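Local coordinates for xylose isomerase-like TIM barrel domain-containing protein (Thermus thermophilus, PDB 3AYV) that binds zinc ions in a TIM barrel and is of unknown function, possibly acting as an endonuclease on damaged DNA, at residues Phe95-Pro100 with Ser138-Pro143; Pro183-Leu188 with Thr219-Val224. All blocks are in the same frame, centred on the assembly; numbering follows the deposited sequence.

Contact 1: residues Phe95-Pro100 with Ser138-Pro143. With ZN (zinc ion), chain E.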
ATOM      1  N   PHE A  95      -0.459  -3.862  -3.055  1.00  9.96           N
ATOM      2  CA  PHE A  95       0.672  -4.753  -3.322  1.00 10.75           C
ATOM      3  C   PHE A  95       1.775  -3.945  -4.018  1.00 10.20           C
ATOM      4  O   PHE A  95       1.538  -2.826  -4.525  1.00 10.30           O
ATOM      5  CB  PHE A  95       0.234  -5.985  -4.156  1.00 11.20           C
ATOM      6  CG  PHE A  95      -0.003  -5.666  -5.609  1.00 12.64           C
ATOM      7  CD1 PHE A  95      -1.210  -5.095  -6.014  1.00 14.46           C
ATOM      8  CD2 PHE A  95       0.981  -5.920  -6.570  1.00 14.36           C
ATOM      9  CE1 PHE A  95      -1.429  -4.757  -7.344  1.00 13.91           C
ATOM     10  CE2 PHE A  95       0.772  -5.592  -7.923  1.00 13.70           C
ATOM     11  CZ  PHE A  95      -0.441  -5.011  -8.308  1.00 15.39           C
ATOM     12  N   HIS A  96       2.997  -4.480  -3.988  1.00 10.49           N
ATOM     13  CA  HIS A  96       4.141  -3.837  -4.648  1.00 10.86           C
ATOM     14  C   HIS A  96       4.400  -4.471  -6.006  1.00 10.34           C
ATOM     15  O   HIS A  96       3.990  -5.610  -6.233  1.00 10.88           O
ATOM     16  CB  HIS A  96       5.418  -4.091  -3.821  1.00 10.65           C
ATOM     17  CG  HIS A  96       5.436  -3.392  -2.502  1.00 13.99           C
ATOM     18  ND1 HIS A  96       6.537  -3.432  -1.671  1.00 16.52           N
ATOM     19  CD2 HIS A  96       4.520  -2.621  -1.874  1.00 17.66           C
ATOM     20  CE1 HIS A  96       6.286  -2.737  -0.574  1.00 17.17           C
ATOM     21  NE2 HIS A  96       5.067  -2.246  -0.668  1.00 18.45           N
ATOM     22  N   SER A  97       5.131  -3.775  -6.886  1.00  9.95           N
ATOM     23  CA  SER A  97       5.417  -4.351  -8.228  1.00 10.56           C
ATOM     24  C   SER A  97       6.406  -5.526  -8.231  1.00 11.34           C
ATOM     25  O   SER A  97       6.456  -6.297  -9.208  1.00 11.74           O
ATOM     26  CB  SER A  97       5.907  -3.265  -9.200  1.00 10.22           C
ATOM     27  OG  SER A  97       7.281  -2.958  -8.952  1.00  8.96           O
ATOM     28  N   GLY A  98       7.207  -5.641  -7.179  1.00  9.76           N
ATOM     29  CA  GLY A  98       8.220  -6.695  -7.131  1.00 10.18           C
ATOM     30  C   GLY A  98       9.572  -6.234  -7.687  1.00 10.26           C
ATOM     31  O   GLY A  98      10.567  -6.970  -7.601  1.00 10.24           O
ATOM     32  N   ILE A  99       9.619  -5.018  -8.226  1.00  8.96           N
ATOM     33  CA  ILE A  99      10.871  -4.519  -8.848  1.00  9.29           C
ATOM     34  C   ILE A  99      11.998  -4.441  -7.777  1.00 10.29           C
ATOM     35  O   ILE A  99      11.752  -3.973  -6.662  1.00 11.43           O
ATOM     36  CB  ILE A  99      10.653  -3.186  -9.584  1.00  9.17           C
ATOM     37  CG1 ILE A  99      11.843  -2.907 -10.531  1.00  8.44           C
ATOM     38  CG2 ILE A  99      10.462  -1.989  -8.567  1.00  9.09           C
ATOM     39  CD1 ILE A  99      11.737  -1.559 -11.312  1.00 11.15           C
ATOM     40  N   PRO A 100      13.196  -4.966  -8.093  1.00 10.47           N
ATOM     41  CA  PRO A 100      14.364  -4.849  -7.186  1.00 11.85           C
ATOM     42  C   PRO A 100      14.772  -3.401  -7.064  1.00 11.49           C
ATOM     43  O   PRO A 100      14.509  -2.614  -7.957  1.00 11.41           O
ATOM     44  CB  PRO A 100      15.491  -5.577  -7.944  1.00 11.88           C
ATOM     45  CG  PRO A 100      14.822  -6.426  -8.962  1.00 14.14           C
ATOM     46  CD  PRO A 100      13.513  -5.728  -9.321  1.00 11.16           C
ATOM     47  N   SER A 138       7.264   1.512  -5.007  1.00 10.24           N
ATOM     48  CA  SER A 138       8.292   1.073  -4.080  1.00 10.69           C
ATOM     49  C   SER A 138       9.654   1.563  -4.581  1.00 10.42           C
ATOM     50  O   SER A 138      10.048   2.688  -4.259  1.00 11.45           O
ATOM     51  CB  SER A 138       8.219  -0.451  -3.868  1.00 11.08           C
ATOM     52  OG  SER A 138       8.318  -1.166  -5.100  1.00 12.65           O
ATOM     53  N   HIS A 139      10.297   0.798  -5.462  1.00  9.91           N
ATOM     54  CA  HIS A 139      11.632   1.096  -5.948  1.00 10.19           C
ATOM     55  C   HIS A 139      11.695   1.588  -7.384  1.00 11.10           C
ATOM     56  O   HIS A 139      12.795   1.755  -7.903  1.00 11.68           O
ATOM     57  CB  HIS A 139      12.558  -0.142  -5.776  1.00  9.76           C
ATOM     58  CG  HIS A 139      12.706  -0.554  -4.350  1.00 10.59           C
ATOM     59  ND1 HIS A 139      13.609   0.041  -3.497  1.00 12.23           N
ATOM     60  CD2 HIS A 139      12.011  -1.450  -3.603  1.00 13.02           C
ATOM     61  CE1 HIS A 139      13.486  -0.488  -2.290  1.00 13.04           C
ATOM     62  NE2 HIS A 139      12.519  -1.395  -2.329  1.00 13.75           N
ATOM     63  N   GLU A 140      10.537   1.850  -8.019  1.00 11.49           N
ATOM     64  CA  GLU A 140      10.554   2.311  -9.415  1.00 11.68           C
ATOM     65  C   GLU A 140      11.238   3.672  -9.451  1.00 11.92           C
ATOM     66  O   GLU A 140      10.980   4.513  -8.590  1.00 11.18           O
ATOM     67  CB  GLU A 140       9.141   2.422 -10.035  1.00 11.62           C
ATOM     68  CG  GLU A 140       8.367   1.086 -10.118  1.00 11.46           C
ATOM     69  CD  GLU A 140       7.730   0.688  -8.795  1.00 13.16           C
ATOM     70  OE1 GLU A 140       7.807   1.446  -7.804  1.00 10.72           O
ATOM     71  OE2 GLU A 140       7.154  -0.419  -8.734  1.00 16.19           O
ATOM     72  N   PRO A 141      12.144   3.867 -10.414  1.00 12.33           N
ATOM     73  CA  PRO A 141      12.818   5.175 -10.414  1.00 12.64           C
ATOM     74  C   PRO A 141      11.915   6.363 -10.804  1.00 12.94           C
ATOM     75  O   PRO A 141      12.189   7.485 -10.371  1.00 13.40           O
ATOM     76  CB  PRO A 141      14.011   4.979 -11.366  1.00 13.82           C
ATOM     77  CG  PRO A 141      13.742   3.714 -12.142  1.00 12.80           C
ATOM     78  CD  PRO A 141      12.814   2.862 -11.266  1.00 11.11           C
ATOM     79  N   HIS A 142      10.837   6.113 -11.559  1.00 12.74           N
ATOM     80  CA  HIS A 142       9.985   7.166 -12.113  1.00 13.88           C
ATOM     81  C   HIS A 142       8.601   6.564 -12.385  1.00 13.35           C
ATOM     82  O   HIS A 142       8.495   5.371 -12.720  1.00 13.84           O
ATOM     83  CB  HIS A 142      10.608   7.711 -13.433  1.00 15.17           C
ATOM     84  CG  HIS A 142       9.894   8.896 -14.012  1.00 16.15           C
ATOM     85  ND1 HIS A 142       8.716   8.794 -14.730  1.00 15.82           N
ATOM     86  CD2 HIS A 142      10.202  10.219 -13.984  1.00 18.84           C
ATOM     87  CE1 HIS A 142       8.314  10.001 -15.092  1.00 16.72           C
ATOM     88  NE2 HIS A 142       9.204  10.884 -14.660  1.00 19.07           N
ATOM     89  N   PRO A 143       7.532   7.370 -12.219  1.00 13.22           N
ATOM     90  CA  PRO A 143       6.152   6.896 -12.357  1.00 13.04           C
ATOM     91  C   PRO A 143       5.828   6.380 -13.763  1.00 13.80           C
ATOM     92  O   PRO A 143       4.860   5.623 -13.932  1.00 12.76           O
ATOM     93  CB  PRO A 143       5.299   8.130 -11.997  1.00 13.46           C
ATOM     94  CG  PRO A 143       6.235   9.302 -12.113  1.00 14.16           C
ATOM     95  CD  PRO A 143       7.584   8.764 -11.740  1.00 13.33           C
TER
HETATM   96 ZN    ZN E 255       3.707  -1.010   0.858  1.00 67.65          ZN
HETATM   97  O   HOH W   1       6.062  -1.112  -6.415  1.00  9.95           O
HETATM   98  O   HOH W   2       8.882  -3.887  -5.277  1.00 15.27           O
HETATM   99  O   HOH W   3      14.318  -0.158  -9.209  1.00 11.31           O
HETATM  100  O   HOH W   4       3.373   0.043   2.648  1.00 27.13           O
HETATM  101  O   HOH W   5       5.608  -1.501   2.339  1.00 30.78           O

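Contact 2: residues Pro183-Leu188 with Thr219-Val224. With ZN (zinc ion), chain F.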
ATOM      1  N   PRO A 183      -3.449   8.793  -7.664  1.00 14.54           N
ATOM      2  CA  PRO A 183      -3.640   7.814  -6.586  1.00 14.96           C
ATOM      3  C   PRO A 183      -5.005   7.926  -5.915  1.00 15.31           C
ATOM      4  O   PRO A 183      -5.431   9.037  -5.550  1.00 15.98           O
ATOM      5  CB  PRO A 183      -2.527   8.167  -5.572  1.00 14.51           C
ATOM      6  CG  PRO A 183      -2.163   9.590  -5.863  1.00 15.52           C
ATOM      7  CD  PRO A 183      -2.377   9.766  -7.368  1.00 14.30           C
ATOM      8  N   GLU A 184      -5.668   6.797  -5.729  1.00 14.70           N
ATOM      9  CA  GLU A 184      -6.913   6.798  -5.002  1.00 15.47           C
ATOM     10  C   GLU A 184      -6.704   6.472  -3.528  1.00 15.86           C
ATOM     11  O   GLU A 184      -7.649   6.525  -2.741  1.00 16.52           O
ATOM     12  CB  GLU A 184      -7.947   5.876  -5.672  1.00 15.75           C
ATOM     13  CG  GLU A 184      -7.656   4.391  -5.585  1.00 15.02           C
ATOM     14  CD  GLU A 184      -8.421   3.593  -6.622  1.00 16.82           C
ATOM     15  OE1 GLU A 184      -9.221   2.742  -6.205  1.00 18.57           O
ATOM     16  OE2 GLU A 184      -8.205   3.805  -7.837  1.00 16.87           O
ATOM     17  N   HIS A 185      -5.445   6.188  -3.160  1.00 15.57           N
ATOM     18  CA  HIS A 185      -5.098   5.616  -1.862  1.00 14.98           C
ATOM     19  C   HIS A 185      -3.735   6.194  -1.562  1.00 14.72           C
ATOM     20  O   HIS A 185      -2.854   6.214  -2.435  1.00 13.10           O
ATOM     21  CB  HIS A 185      -4.984   4.097  -2.004  1.00 14.66           C
ATOM     22  CG  HIS A 185      -5.319   3.324  -0.775  1.00 14.09           C
ATOM     23  ND1 HIS A 185      -4.366   2.654  -0.038  1.00 16.05           N
ATOM     24  CD2 HIS A 185      -6.505   3.061  -0.182  1.00 12.76           C
ATOM     25  CE1 HIS A 185      -4.950   2.007   0.955  1.00 12.48           C
ATOM     26  NE2 HIS A 185      -6.250   2.255   0.898  1.00 17.10           N
ATOM     27  N   LEU A 186      -3.556   6.715  -0.353  1.00 14.99           N
ATOM     28  CA  LEU A 186      -2.267   7.303  -0.004  1.00 16.24           C
ATOM     29  C   LEU A 186      -1.687   6.647   1.215  1.00 17.16           C
ATOM     30  O   LEU A 186      -2.397   6.403   2.201  1.00 18.20           O
ATOM     31  CB  LEU A 186      -2.358   8.827   0.186  1.00 17.52           C
ATOM     32  CG  LEU A 186      -2.456   9.503  -1.185  1.00 19.76           C
ATOM     33  CD1 LEU A 186      -3.908   9.818  -1.502  1.00 21.22           C
ATOM     34  CD2 LEU A 186      -1.532  10.729  -1.327  1.00 22.63           C
ATOM     35  N   HIS A 187      -0.402   6.314   1.117  1.00 16.50           N
ATOM     36  CA  HIS A 187       0.354   5.814   2.254  1.00 15.60           C
ATOM     37  C   HIS A 187       1.134   6.978   2.821  1.00 14.91           C
ATOM     38  O   HIS A 187       1.990   7.550   2.143  1.00 15.62           O
ATOM     39  CB  HIS A 187       1.281   4.683   1.814  1.00 15.70           C
ATOM     40  CG  HIS A 187       0.616   3.345   1.783  1.00 15.57           C
ATOM     41  ND1 HIS A 187       1.308   2.181   1.539  1.00 15.71           N
ATOM     42  CD2 HIS A 187      -0.671   2.976   1.999  1.00 15.69           C
ATOM     43  CE1 HIS A 187       0.473   1.154   1.559  1.00 17.97           C
ATOM     44  NE2 HIS A 187      -0.732   1.608   1.851  1.00 17.05           N
ATOM     45  N   LEU A 188       0.814   7.341   4.059  1.00 14.11           N
ATOM     46  CA  LEU A 188       1.340   8.566   4.664  1.00 13.63           C
ATOM     47  C   LEU A 188       2.294   8.305   5.805  1.00 12.91           C
ATOM     48  O   LEU A 188       2.011   7.492   6.681  1.00 13.21           O
ATOM     49  CB  LEU A 188       0.200   9.425   5.188  1.00 13.68           C
ATOM     50  CG  LEU A 188      -0.828   9.903   4.145  1.00 14.20           C
ATOM     51  CD1 LEU A 188      -1.864  10.720   4.928  1.00 14.08           C
ATOM     52  CD2 LEU A 188      -0.159  10.763   3.104  1.00 14.49           C
ATOM     53  N   THR A 219      -8.769   7.843   0.608  1.00 19.92           N
ATOM     54  CA  THR A 219      -8.390   6.983   1.715  1.00 18.79           C
ATOM     55  C   THR A 219      -6.916   7.235   2.014  1.00 18.54           C
ATOM     56  O   THR A 219      -6.087   7.264   1.094  1.00 17.63           O
ATOM     57  CB  THR A 219      -8.664   5.512   1.425  1.00 19.11           C
ATOM     58  OG1 THR A 219     -10.066   5.342   1.152  1.00 19.35           O
ATOM     59  CG2 THR A 219      -8.291   4.647   2.634  1.00 17.93           C
ATOM     60  N   MET A 220      -6.621   7.456   3.298  1.00 17.29           N
ATOM     61  CA  MET A 220      -5.273   7.718   3.764  1.00 17.49           C
ATOM     62  C   MET A 220      -4.898   6.711   4.841  1.00 16.90           C
ATOM     63  O   MET A 220      -5.669   6.474   5.781  1.00 17.69           O
ATOM     64  CB  MET A 220      -5.169   9.143   4.275  1.00 17.58           C
ATOM     65  CG  MET A 220      -5.186  10.178   3.160  1.00 19.26           C
ATOM     66  SD  MET A 220      -5.418  11.808   3.846  1.00 20.91           S
ATOM     67  CE  MET A 220      -7.088  11.641   4.504  1.00 21.89           C
ATOM     68  N   VAL A 221      -3.725   6.093   4.677  1.00 15.13           N
ATOM     69  CA  VAL A 221      -3.270   5.068   5.588  1.00 14.57           C
ATOM     70  C   VAL A 221      -2.038   5.622   6.298  1.00 14.31           C
ATOM     71  O   VAL A 221      -1.085   6.040   5.656  1.00 14.02           O
ATOM     72  CB  VAL A 221      -2.847   3.758   4.855  1.00 14.68           C
ATOM     73  CG1 VAL A 221      -2.312   2.739   5.888  1.00 13.48           C
ATOM     74  CG2 VAL A 221      -4.023   3.161   4.109  1.00 14.60           C
ATOM     75  N   LEU A 222      -2.084   5.660   7.615  1.00 14.87           N
ATOM     76  CA  LEU A 222      -0.935   6.087   8.391  1.00 15.82           C
ATOM     77  C   LEU A 222      -0.004   4.890   8.552  1.00 15.70           C
ATOM     78  O   LEU A 222      -0.267   3.967   9.317  1.00 15.31           O
ATOM     79  CB  LEU A 222      -1.363   6.645   9.755  1.00 15.79           C
ATOM     80  CG  LEU A 222      -2.317   7.842   9.652  1.00 17.18           C
ATOM     81  CD1 LEU A 222      -2.739   8.283  11.053  1.00 17.70           C
ATOM     82  CD2 LEU A 222      -1.643   8.999   8.906  1.00 17.01           C
ATOM     83  N   GLU A 223       1.081   4.921   7.792  1.00 16.95           N
ATOM     84  CA  GLU A 223       2.088   3.881   7.817  1.00 17.96           C
ATOM     85  C   GLU A 223       3.192   4.355   8.747  1.00 18.45           C
ATOM     86  O   GLU A 223       4.276   4.739   8.318  1.00 17.25           O
ATOM     87  CB  GLU A 223       2.591   3.677   6.410  1.00 19.14           C
ATOM     88  CG  GLU A 223       1.553   2.890   5.638  1.00 22.93           C
ATOM     89  CD  GLU A 223       2.174   1.951   4.718  1.00 28.90           C
ATOM     90  OE1 GLU A 223       1.786   0.744   4.706  1.00 30.12           O
ATOM     91  OE2 GLU A 223       3.061   2.456   3.998  1.00 31.01           O
ATOM     92  N   VAL A 224       2.857   4.368  10.032  1.00 19.29           N
ATOM     93  CA  VAL A 224       3.658   5.029  11.049  1.00 20.47           C
ATOM     94  C   VAL A 224       3.980   4.028  12.140  1.00 21.83           C
ATOM     95  O   VAL A 224       3.091   3.312  12.628  1.00 21.33           O
ATOM     96  CB  VAL A 224       2.899   6.268  11.620  1.00 21.10           C
ATOM     97  CG1 VAL A 224       3.591   6.849  12.839  1.00 22.18           C
ATOM     98  CG2 VAL A 224       2.780   7.359  10.550  1.00 19.70           C
TER
HETATM   99 ZN    ZN F 256       3.720   2.341   1.655  1.00 71.78          ZN
HETATM  100  O   HOH W   6     -10.265   7.166  -2.036  1.00 27.38           O
HETATM  101  O   HOH W   4       3.373   0.043   2.648  1.00 27.13           O
HETATM  102  O   HOH W   7       5.385   1.802   3.328  1.00 20.80           O

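Contact 1: residues Phe95-Pro100 with Ser138-Pro143
Beside a zinc site of the TIM barrel, at the C-terminal end of the sheet, the loop after strand 92-96 packs against the loop after strand 132-136, with Ser-97 and Ile-99 facing Ser-138, His-139 and Glu-140. The carboxylate of Glu-140 is the polar link between the loops. Its chain, folded about the CB-CG bond (chi2 80°), brings OE2 to Ser-97 OG, which donates a hydrogen bond of 2.6 Å to the anti side of that oxygen, 27° out of the carboxylate plane. The other oxygen, OE1, uses its syn lone pair to accept from Ser-138 N at 2.8 Å, so that Glu-140 clamps its own loop while holding the neighbouring one. Ser-97 OG in turn accepts from Ile-99 N, closing an ST turn. Ile-99 crosses the Glu-140 chain at a slant, its CG2 3.7 Å from Glu-140 OE2 and 3.9 Å from His-139 CB, and helix 105-110 touches the same isoleucine through Ala-108. A glutamine in place of Glu-140 puts an NH2 where one of two hydrogen-bond acceptors now stands, and would probably leave either the Ser-97 hydroxyl or the Ser-138 amide without its acceptor. Two waters fill in between the loops, and both meet Ser-138 OG. One of them accepts from Ser-97 N and gives a proton to Glu-140 OE2 at 2.7 Å; the other donates to Ile-99 O. Nearer the barrel mouth, His-96 binds zinc through NE2 at 2.4 Å, in a site completed by His-55, Glu-136 and two waters. Ser-138 CB lies over one face of this imidazole, displaced toward the rim and 4.1 Å from His-96 ND1.

Contact 2: residues Pro183-Leu188 with Thr219-Val224
His-187 and Glu-223 meet at a shared zinc ion, the carboxylate lying over one face of the imidazole, displaced toward its rim, with the two planes 34° apart. Glu-223 CG also sits above that face, 4.2 Å from the ring centroid, in a CH-pi contact. The metal draws the groups together: His-187 ND1 and Glu-223 OE2 each bind it at 2.4 Å, and Glu-136, Asp-162 and two waters complete the site. On its other nitrogen, NE2, the imidazole is hydrogen-bonded to Glu-27, which fixes the turn of the ring. Val-221 lies beside His-187 and points the same way, its CB 3.7 Å from His-187 CD2. These residues stand on strands 185-188 and 219-222, neighbouring parallel strands of the eight-stranded TIM barrel, whose backbones are joined by hydrogen bonds from Leu-186 N to Thr-219 O, Val-221 N to Leu-186 O and Leu-188 N to Val-221 O. One more, from Glu-223 N to Leu-188 O at 3.0 Å, anchors the metal ligand just past its strand. The opposite face of the sheet carries leucines and methionine. With CG anti to its carbonyl carbon (chi1 -61°), Leu-188 slants across Met-220, bringing CD1 to 3.7 Å from Met-220 CB, while Leu-222 CD2 approaches Leu-188 CB at 4.2 Å.

From the N terminus, the chain has laid down three barrel strands before it reaches 92-96, where contact 1 begins; helices 105-110, 112-118 and 120-129 and strand 132-136 follow before 138-143 closes that loop. Helix 147-153, strand 158-162 and two short helices come next, and contact 2 opens at 183-188, spans a connection without helix or strand, and closes at 219-224 on the last strand. The two are in series, neither nested nor crossed. Contact 1 joins loops after the fourth and fifth strands, and contact 2 pairs the seventh with the eighth. Their centres are about 17 Å apart, yet Glu-136 binds both zinc ions, and one water is a ligand of each.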